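Local atomic coordinates of histone-lysine N-methyltransferase SETMAR (Homo sapiens, PDB entry 3F2K), a protein that methylates histone H3, binds DNA through its mariner transposase domain and plays a role in DNA double-strand break repair. Residues K11-R14 and F15-S19; Q184-A187 and E188-F191; T140-K143 and L144-G148. All coordinates share one frame; numbering follows the deposited sequence.

Contact 1 of 3, residues K11-R14 and F15-S19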
ATOM      1  N   LYS A  11      16.678   7.394  10.722  1.00 16.37           N
ATOM      2  CA  LYS A  11      15.935   7.172  11.988  1.00 15.84           C
ATOM      3  C   LYS A  11      15.228   8.420  12.451  1.00 17.46           C
ATOM      4  O   LYS A  11      14.092   8.370  12.958  1.00 16.44           O
ATOM      5  CB  LYS A  11      16.910   6.714  13.086  1.00 13.91           C
ATOM      6  CG  LYS A  11      17.422   5.279  12.822  1.00 16.17           C
ATOM      7  CD  LYS A  11      18.214   4.731  14.030  1.00 18.90           C
ATOM      8  CE  LYS A  11      19.523   5.466  14.198  1.00 25.17           C
ATOM      9  NZ  LYS A  11      20.354   4.729  15.239  1.00 29.47           N
ATOM     10  N   ASN A  12      15.927   9.546  12.327  1.00 16.90           N
ATOM     11  CA  ASN A  12      15.293  10.845  12.655  1.00 17.88           C
ATOM     12  C   ASN A  12      14.022  11.116  11.854  1.00 18.23           C
ATOM     13  O   ASN A  12      13.014  11.488  12.430  1.00 17.87           O
ATOM     14  CB  ASN A  12      16.301  11.991  12.499  1.00 19.57           C
ATOM     15  CG  ASN A  12      17.397  11.924  13.557  1.00 20.96           C
ATOM     16  OD1 ASN A  12      17.320  11.117  14.489  1.00 17.42           O
ATOM     17  ND2 ASN A  12      18.438  12.734  13.383  1.00 18.83           N
ATOM     18  N   ARG A  13      14.088  10.929  10.533  1.00 18.53           N
ATOM     19  CA  ARG A  13      12.895  11.068   9.700  1.00 18.65           C
ATOM     20  C   ARG A  13      11.752  10.129  10.111  1.00 17.91           C
ATOM     21  O   ARG A  13      10.590  10.533  10.147  1.00 15.58           O
ATOM     22  CB  ARG A  13      13.261  10.768   8.245  1.00 18.61           C
ATOM     23  CG  ARG A  13      12.113  11.072   7.278  1.00 23.50           C
ATOM     24  CD  ARG A  13      11.797  12.575   7.203  1.00 28.99           C
ATOM     25  NE  ARG A  13      10.733  12.799   6.204  1.00 35.06           N
ATOM     26  CZ  ARG A  13       9.673  13.559   6.414  1.00 33.43           C
ATOM     27  NH1 ARG A  13       9.565  14.219   7.548  1.00 30.57           N
ATOM     28  NH2 ARG A  13       8.739  13.688   5.466  1.00 39.24           N
ATOM     29  N   ARG A  14      12.077   8.859  10.376  1.00 15.50           N
ATOM     30  CA  ARG A  14      11.085   7.874  10.860  1.00 15.97           C
ATOM     31  C   ARG A  14      10.474   8.330  12.164  1.00 18.03           C
ATOM     32  O   ARG A  14       9.227   8.271  12.309  1.00 16.98           O
ATOM     33  CB  ARG A  14      11.672   6.448  11.053  1.00 15.29           C
ATOM     34  CG  ARG A  14      12.124   5.818   9.720  1.00 16.12           C
ATOM     35  CD  ARG A  14      12.980   4.547   9.934  1.00 17.50           C
ATOM     36  NE  ARG A  14      12.396   3.652  10.941  1.00 18.73           N
ATOM     37  CZ  ARG A  14      11.500   2.686  10.718  1.00 20.25           C
ATOM     38  NH1 ARG A  14      10.919   2.526   9.496  1.00 15.56           N
ATOM     39  NH2 ARG A  14      11.104   1.945  11.763  1.00 20.04           N
ATOM     40  N   PHE A  15      11.310   8.837  13.062  1.00 17.38           N
ATOM     41  CA  PHE A  15      10.808   9.230  14.381  1.00 19.24           C
ATOM     42  C   PHE A  15       9.892  10.443  14.198  1.00 19.40           C
ATOM     43  O   PHE A  15       8.814  10.451  14.753  1.00 18.78           O
ATOM     44  CB  PHE A  15      11.959   9.566  15.322  1.00 20.62           C
ATOM     45  CG  PHE A  15      11.529   9.995  16.710  1.00 19.30           C
ATOM     46  CD1 PHE A  15      11.686   9.118  17.776  1.00 21.02           C
ATOM     47  CD2 PHE A  15      10.994  11.271  16.944  1.00 18.74           C
ATOM     48  CE1 PHE A  15      11.284   9.469  19.086  1.00 15.96           C
ATOM     49  CE2 PHE A  15      10.575  11.663  18.244  1.00 18.47           C
ATOM     50  CZ  PHE A  15      10.761  10.776  19.334  1.00 20.72           C
ATOM     51  N   GLU A  16      10.332  11.427  13.407  1.00 19.94           N
ATOM     52  CA  GLU A  16       9.615  12.680  13.193  1.00 20.96           C
ATOM     53  C   GLU A  16       8.234  12.376  12.606  1.00 19.80           C
ATOM     54  O   GLU A  16       7.190  12.792  13.164  1.00 18.38           O
ATOM     55  CB  GLU A  16      10.481  13.600  12.282  1.00 21.54           C
ATOM     56  CG  GLU A  16      10.002  15.092  11.989  1.00 25.67           C
ATOM     57  CD  GLU A  16      10.900  15.869  10.894  1.00 27.80           C
ATOM     58  OE1 GLU A  16      11.518  15.263   9.957  1.00 35.94           O
ATOM     59  OE2 GLU A  16      10.967  17.142  10.946  1.00 32.69           O
ATOM     60  N   VAL A  17       8.226  11.622  11.522  1.00 17.72           N
ATOM     61  CA  VAL A  17       6.925  11.273  10.851  1.00 18.61           C
ATOM     62  C   VAL A  17       6.018  10.464  11.738  1.00 17.88           C
ATOM     63  O   VAL A  17       4.835  10.769  11.833  1.00 18.98           O
ATOM     64  CB  VAL A  17       7.145  10.493   9.540  1.00 18.18           C
ATOM     65  CG1 VAL A  17       5.832  10.071   8.999  1.00 19.12           C
ATOM     66  CG2 VAL A  17       7.851  11.355   8.499  1.00 20.08           C
ATOM     67  N   SER A  18       6.570   9.468  12.424  1.00 16.12           N
ATOM     68  CA  SER A  18       5.796   8.648  13.365  1.00 16.65           C
ATOM     69  C   SER A  18       5.149   9.453  14.446  1.00 16.99           C
ATOM     70  O   SER A  18       3.944   9.348  14.666  1.00 16.53           O
ATOM     71  CB  SER A  18       6.660   7.534  13.979  1.00 16.42           C
ATOM     72  OG  SER A  18       6.928   6.567  12.941  1.00 15.71           O
ATOM     73  N   SER A  19       5.967  10.255  15.135  1.00 18.55           N
ATOM     74  CA  SER A  19       5.476  11.062  16.250  1.00 18.89           C
ATOM     75  C   SER A  19       4.360  12.038  15.781  1.00 18.42           C
ATOM     76  O   SER A  19       3.297  12.180  16.446  1.00 18.62           O
ATOM     77  CB  SER A  19       6.674  11.829  16.911  1.00 18.72           C
ATOM     78  OG  SER A  19       6.196  12.813  17.869  1.00 19.09           O
TER
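Arg-14 and Ser-18 meet one turn apart on the buried side of helix 8-27, the first helix of this transposase-derived chain, and the backbone bonds between them and their neighbours are ordinary i to i+4 alpha-helical ones. The carbonyl oxygen Arg-14 O is gripped twice: Ser-18 N donates to it at 2.9 Å, and Ser-18 OG donates to it at 2.9 Å from the opposite face of the carbonyl plane. The serine hydroxyl can reach back because OG stands beside its own backbone N (chi1 -71°), so a buried polar side chain is satisfied within the helix. Around this pair the packing is close: Trp-214 and Cys-217 of helix 202-219 touch Ser-18, and Phe-15 lies against Val-218. The guanidinium of Arg-14 points off the helix and is anchored elsewhere. Hydrogen bonds to Gly-222 O and Ser-223 O tie it to the C-terminal tail, while a salt bridge to Asp-160 and a hydrogen bond to Ser-158 OG tie it to the segment before helix 163-176.

The side that Arg-13 and Glu-16 occupy is looser and more open to solvent. A bend at chi2 (67°) carries the Arg-13 chain forward along the helix, toward Val-17, and its guanidinium lies flat over that residue, with Val-17 CG2 3.4 Å above the guanidinium plane and over its centre. Glu-16 comes to the edge of the same group, the carboxylate turned almost perpendicular to it. Their salt bridge is long, 3.3 Å from Arg-13 NH1 to Glu-16 OE1; the oxygen lies near the guanidinium plane, but NH1 meets it from above the carboxylate plane.

Contact 2 of 3, residues Q184-A187 and E188-F191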
ATOM      1  N   GLN A 184       1.245 -16.200 -16.451  1.00 41.36           N
ATOM      2  CA  GLN A 184       0.757 -15.021 -15.719  1.00 40.33           C
ATOM      3  C   GLN A 184      -0.679 -15.208 -15.236  1.00 39.68           C
ATOM      4  O   GLN A 184      -1.080 -14.635 -14.208  1.00 38.79           O
ATOM      5  CB  GLN A 184       0.826 -13.746 -16.563  1.00 40.72           C
ATOM      6  CG  GLN A 184       0.489 -12.472 -15.717  1.00 39.57           C
ATOM      7  CD  GLN A 184       0.445 -11.144 -16.506  1.00 41.46           C
ATOM      8  OE1 GLN A 184      -0.495 -10.350 -16.356  1.00 43.27           O
ATOM      9  NE2 GLN A 184       1.460 -10.900 -17.314  1.00 40.16           N
ATOM     10  N   GLN A 185      -1.464 -15.987 -15.977  1.00 38.60           N
ATOM     11  CA  GLN A 185      -2.867 -16.156 -15.624  1.00 38.10           C
ATOM     12  C   GLN A 185      -3.032 -16.965 -14.324  1.00 37.84           C
ATOM     13  O   GLN A 185      -3.905 -16.663 -13.495  1.00 37.43           O
ATOM     14  CB  GLN A 185      -3.649 -16.765 -16.793  1.00 38.20           C
ATOM     15  CG  GLN A 185      -5.160 -16.818 -16.584  1.00 38.80           C
ATOM     16  CD  GLN A 185      -5.808 -15.454 -16.388  1.00 39.31           C
ATOM     17  OE1 GLN A 185      -5.977 -14.683 -17.335  1.00 37.68           O
ATOM     18  NE2 GLN A 185      -6.212 -15.170 -15.156  1.00 40.12           N
ATOM     19  N   ASP A 186      -2.173 -17.969 -14.131  1.00 37.08           N
ATOM     20  CA  ASP A 186      -2.268 -18.812 -12.943  1.00 36.25           C
ATOM     21  C   ASP A 186      -1.872 -18.023 -11.726  1.00 35.50           C
ATOM     22  O   ASP A 186      -2.422 -18.250 -10.640  1.00 34.35           O
ATOM     23  CB  ASP A 186      -1.329 -20.027 -13.031  1.00 37.31           C
ATOM     24  CG  ASP A 186      -1.723 -20.996 -14.139  1.00 38.82           C
ATOM     25  OD1 ASP A 186      -2.940 -21.125 -14.458  1.00 37.99           O
ATOM     26  OD2 ASP A 186      -0.787 -21.637 -14.667  1.00 42.63           O
ATOM     27  N   ALA A 187      -0.906 -17.121 -11.919  1.00 34.47           N
ATOM     28  CA  ALA A 187      -0.396 -16.250 -10.853  1.00 33.64           C
ATOM     29  C   ALA A 187      -1.489 -15.262 -10.450  1.00 33.02           C
ATOM     30  O   ALA A 187      -1.746 -15.066  -9.240  1.00 31.92           O
ATOM     31  CB  ALA A 187       0.907 -15.536 -11.283  1.00 31.22           C
ATOM     32  N   GLU A 188      -2.134 -14.662 -11.452  1.00 31.70           N
ATOM     33  CA  GLU A 188      -3.340 -13.832 -11.235  1.00 32.68           C
ATOM     34  C   GLU A 188      -4.502 -14.545 -10.529  1.00 32.28           C
ATOM     35  O   GLU A 188      -5.178 -13.968  -9.651  1.00 30.14           O
ATOM     36  CB  GLU A 188      -3.859 -13.258 -12.546  1.00 32.15           C
ATOM     37  CG  GLU A 188      -2.905 -12.266 -13.237  1.00 32.62           C
ATOM     38  CD  GLU A 188      -3.593 -11.522 -14.382  1.00 34.70           C
ATOM     39  OE1 GLU A 188      -2.888 -10.833 -15.161  1.00 38.49           O
ATOM     40  OE2 GLU A 188      -4.846 -11.618 -14.495  1.00 38.38           O
ATOM     41  N   ASN A 189      -4.787 -15.773 -10.965  1.00 31.74           N
ATOM     42  CA  ASN A 189      -5.857 -16.553 -10.353  1.00 31.24           C
ATOM     43  C   ASN A 189      -5.532 -16.839  -8.881  1.00 29.67           C
ATOM     44  O   ASN A 189      -6.443 -16.838  -8.071  1.00 30.00           O
ATOM     45  CB  ASN A 189      -6.089 -17.883 -11.081  1.00 32.58           C
ATOM     46  CG  ASN A 189      -6.720 -17.718 -12.458  1.00 35.06           C
ATOM     47  OD1 ASN A 189      -7.403 -16.728 -12.752  1.00 37.63           O
ATOM     48  ND2 ASN A 189      -6.506 -18.728 -13.316  1.00 35.32           N
ATOM     49  N   ALA A 190      -4.273 -17.124  -8.552  1.00 27.96           N
ATOM     50  CA  ALA A 190      -3.902 -17.372  -7.138  1.00 26.68           C
ATOM     51  C   ALA A 190      -4.022 -16.053  -6.288  1.00 27.31           C
ATOM     52  O   ALA A 190      -4.543 -16.050  -5.170  1.00 26.91           O
ATOM     53  CB  ALA A 190      -2.552 -17.978  -7.059  1.00 26.61           C
ATOM     54  N   PHE A 191      -3.583 -14.924  -6.858  1.00 26.44           N
ATOM     55  CA  PHE A 191      -3.805 -13.649  -6.180  1.00 26.57           C
ATOM     56  C   PHE A 191      -5.302 -13.382  -5.964  1.00 26.04           C
ATOM     57  O   PHE A 191      -5.736 -12.919  -4.904  1.00 25.29           O
ATOM     58  CB  PHE A 191      -3.104 -12.512  -6.959  1.00 25.84           C
ATOM     59  CG  PHE A 191      -3.213 -11.210  -6.284  1.00 26.34           C
ATOM     60  CD1 PHE A 191      -2.297 -10.870  -5.267  1.00 27.16           C
ATOM     61  CD2 PHE A 191      -4.290 -10.359  -6.564  1.00 25.63           C
ATOM     62  CE1 PHE A 191      -2.406  -9.635  -4.574  1.00 28.13           C
ATOM     63  CE2 PHE A 191      -4.425  -9.154  -5.853  1.00 24.23           C
ATOM     64  CZ  PHE A 191      -3.489  -8.795  -4.876  1.00 24.38           C
TER
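Gln-185 and Asn-189 face each other across the first turn of helix 184-196, an alpha helix that packs on the sheet of this RNase H-like domain. Their side-chain amides are linked by one weak hydrogen bond: Gln-185 NE2 gives to Asn-189 OD1 at 3.1 Å, with a bent N-H...O angle of 134°. The two amide planes are 30° apart. A bend at chi2 (61°) turns the Gln-185 chain along the helix toward its partner, while Asn-189 reaches back with CG beside its own backbone N. Both residues are exposed, which makes this a weak link at the surface.

On the neighbouring flank Glu-188 leans back over the preceding turn. Glu-188 CG packs 3.1 Å from Gln-184 O, and the extended chain carries the carboxylate across toward the end of Gln-184. Below these side chains the backbone sets the spacing: Glu-188 N donates to Gln-184 O at 3.0 Å, and Asn-189 N to Gln-185 O at 2.8 Å.

The next shell fixes the turn itself. At the start of the helix Asn-183 OD1 accepts from Asp-186 N, and Asp-186 OD2 accepts from His-182 N. The inward side rests on hydrocarbon: Ala-187 meets Val-73 and Phe-181, Gln-184 and Glu-188 both touch Phe-89, and Phe-191 covers Val-75 and Ile-77 while meeting the Tyr-87 ring edge-to-face. One turn of backbone delivers Phe-191 to that place, its N bonded to Ala-187 O at 3.0 Å.

Contact 3 of 3, residues T140-K143 and L144-G148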
ATOM      1  N   THR A 140       1.877  11.973 -11.846  1.00 17.45           N
ATOM      2  CA  THR A 140       1.244  11.470 -10.618  1.00 16.36           C
ATOM      3  C   THR A 140       0.837  12.599  -9.653  1.00 16.39           C
ATOM      4  O   THR A 140      -0.290  12.577  -9.127  1.00 15.45           O
ATOM      5  CB  THR A 140       2.136  10.377  -9.962  1.00 17.15           C
ATOM      6  OG1 THR A 140       2.070   9.229 -10.800  1.00 19.27           O
ATOM      7  CG2 THR A 140       1.579   9.988  -8.505  1.00 15.65           C
ATOM      8  N   LEU A 141       1.739  13.542  -9.347  1.00 15.90           N
ATOM      9  CA  LEU A 141       1.406  14.576  -8.395  1.00 16.03           C
ATOM     10  C   LEU A 141       0.193  15.394  -8.853  1.00 16.87           C
ATOM     11  O   LEU A 141      -0.750  15.639  -8.082  1.00 16.32           O
ATOM     12  CB  LEU A 141       2.626  15.488  -8.153  1.00 14.67           C
ATOM     13  CG  LEU A 141       3.815  14.695  -7.505  1.00 16.91           C
ATOM     14  CD1 LEU A 141       4.930  15.630  -7.313  1.00 17.72           C
ATOM     15  CD2 LEU A 141       3.311  14.173  -6.112  1.00 17.87           C
ATOM     16  N   GLN A 142       0.203  15.810 -10.108  1.00 17.11           N
ATOM     17  CA  GLN A 142      -0.965  16.535 -10.632  1.00 18.26           C
ATOM     18  C   GLN A 142      -2.289  15.714 -10.575  1.00 17.63           C
ATOM     19  O   GLN A 142      -3.327  16.266 -10.265  1.00 17.19           O
ATOM     20  CB  GLN A 142      -0.704  17.030 -12.039  1.00 19.01           C
ATOM     21  CG  GLN A 142      -1.819  18.060 -12.422  1.00 23.78           C
ATOM     22  CD  GLN A 142      -1.665  18.593 -13.812  1.00 32.46           C
ATOM     23  OE1 GLN A 142      -1.845  17.873 -14.819  1.00 38.32           O
ATOM     24  NE2 GLN A 142      -1.341  19.857 -13.889  1.00 35.87           N
ATOM     25  N   LYS A 143      -2.232  14.430 -10.847  1.00 15.76           N
ATOM     26  CA  LYS A 143      -3.416  13.602 -10.805  1.00 15.57           C
ATOM     27  C   LYS A 143      -3.994  13.603  -9.392  1.00 15.49           C
ATOM     28  O   LYS A 143      -5.201  13.695  -9.193  1.00 13.73           O
ATOM     29  CB  LYS A 143      -3.047  12.190 -11.228  1.00 15.71           C
ATOM     30  CG  LYS A 143      -4.273  11.207 -11.284  1.00 17.04           C
ATOM     31  CD  LYS A 143      -5.380  11.751 -12.171  1.00 21.25           C
ATOM     32  CE  LYS A 143      -4.954  11.816 -13.621  1.00 21.12           C
ATOM     33  NZ  LYS A 143      -6.218  12.027 -14.440  1.00 22.87           N
ATOM     34  N   LEU A 144      -3.104  13.430  -8.420  1.00 15.01           N
ATOM     35  CA  LEU A 144      -3.502  13.443  -7.018  1.00 15.92           C
ATOM     36  C   LEU A 144      -4.128  14.786  -6.686  1.00 17.50           C
ATOM     37  O   LEU A 144      -5.241  14.803  -6.123  1.00 17.38           O
ATOM     38  CB  LEU A 144      -2.330  13.123  -6.065  1.00 15.38           C
ATOM     39  CG  LEU A 144      -1.995  11.591  -6.224  1.00 14.06           C
ATOM     40  CD1 LEU A 144      -0.627  11.284  -5.528  1.00 15.99           C
ATOM     41  CD2 LEU A 144      -3.085  10.582  -5.742  1.00 14.27           C
ATOM     42  N   ASN A 145      -3.500  15.887  -7.100  1.00 16.28           N
ATOM     43  CA  ASN A 145      -4.060  17.183  -6.778  1.00 14.88           C
ATOM     44  C   ASN A 145      -5.478  17.332  -7.434  1.00 16.87           C
ATOM     45  O   ASN A 145      -6.441  17.773  -6.775  1.00 15.91           O
ATOM     46  CB  ASN A 145      -3.095  18.303  -7.195  1.00 14.17           C
ATOM     47  CG  ASN A 145      -3.706  19.703  -7.011  1.00 19.17           C
ATOM     48  OD1 ASN A 145      -4.148  20.335  -8.003  1.00 20.23           O
ATOM     49  ND2 ASN A 145      -3.736  20.182  -5.780  1.00 21.49           N
ATOM     50  N   GLU A 146      -5.591  16.949  -8.694  1.00 17.37           N
ATOM     51  CA  GLU A 146      -6.816  17.062  -9.462  1.00 20.26           C
ATOM     52  C   GLU A 146      -7.957  16.231  -8.929  1.00 19.23           C
ATOM     53  O   GLU A 146      -9.081  16.719  -8.929  1.00 20.99           O
ATOM     54  CB  GLU A 146      -6.575  16.724 -10.929  1.00 19.60           C
ATOM     55  CG  GLU A 146      -5.701  17.731 -11.571  1.00 24.54           C
ATOM     56  CD  GLU A 146      -5.588  17.490 -13.075  1.00 30.18           C
ATOM     57  OE1 GLU A 146      -5.945  16.385 -13.506  1.00 32.87           O
ATOM     58  OE2 GLU A 146      -5.111  18.390 -13.807  1.00 32.34           O
ATOM     59  N   LEU A 147      -7.662  15.073  -8.343  1.00 16.97           N
ATOM     60  CA  LEU A 147      -8.722  14.246  -7.813  1.00 16.60           C
ATOM     61  C   LEU A 147      -9.013  14.495  -6.365  1.00 16.98           C
ATOM     62  O   LEU A 147      -9.919  13.851  -5.821  1.00 17.84           O
ATOM     63  CB  LEU A 147      -8.409  12.769  -8.041  1.00 16.74           C
ATOM     64  CG  LEU A 147      -8.293  12.269  -9.486  1.00 14.89           C
ATOM     65  CD1 LEU A 147      -7.941  10.829  -9.426  1.00 15.59           C
ATOM     66  CD2 LEU A 147      -9.689  12.446 -10.270  1.00 18.79           C
ATOM     67  N   GLY A 148      -8.229  15.385  -5.733  1.00 18.48           N
ATOM     68  CA  GLY A 148      -8.476  15.796  -4.314  1.00 16.46           C
ATOM     69  C   GLY A 148      -7.805  14.927  -3.261  1.00 16.43           C
ATOM     70  O   GLY A 148      -8.255  14.907  -2.123  1.00 18.04           O
TER
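The amide of Gln-142 and the carboxylate of Glu-146 are two flat groups lying almost parallel, their planes only 10° apart. Glu-146 OE2 stands over a face of the amide, 3.5 Å from Gln-142 CD, with the rest of the carboxylate displaced to one side. No hydrogen bond joins them: Gln-142 OE1 and Glu-146 OE2 are both acceptors, and the donor Gln-142 NE2 stays 4.0 Å from Glu-146 OE2. Glu-146 CG packs closely below, 3.1 Å from Gln-142 O, the carbonyl that also takes the helical bond from Glu-146 N.

Beside this exposed pair Lys-143 does different work. Bends at chi2 and chi3 curl its chain so that Lys-143 CD lies 3.9 Å from Leu-147 CD1, while NZ forms a salt bridge with Asp-106 of helix 98-115. Glu-146 OE1 is 4.5 Å from Lys-143 NZ, too far for a salt bridge but near enough that its charge is probably felt. An alanine in place of Lys-143 is likely to leave Asp-106 without its charged mate and bare the side of Leu-147 that the lysine methylenes cover.

The inward face is largely apolar. Thr-140 and Leu-144 run side by side, with CG2 of the threonine 3.9 Å from CD1 of the leucine, and both touch Ile-105. Thr-140 OG1 is engaged elsewhere, by Ser-98 OG and Pro-134 O. Gly-148 is the first residue to leave helical backbone angles, with a positive phi of 88°, and its N bonds back to Asn-145 O at 3.2 Å and, weakly, to Leu-144 O: a Schellman motif.

Each contact spans about two turns of one alpha helix, with one side turned inward and one toward solvent; the helices differ and none of the contacts touches another. Contacts 1 and 2 sit on opposite sides of the chain's centre, about 38 Å apart between centres. Contact 1 is the most polar on its buried side, where an arginine is tied to the C-terminal tail; contact 2 instead lays an aromatic and one alanine on the sheet. Contact 3 has the largest exposed share, joining helix 98-115 by an apolar strip and one lysine. Residues 140-148 span a whole short helix and its Schellman end, 184-191 opens its helix, and 11-19 lies within one.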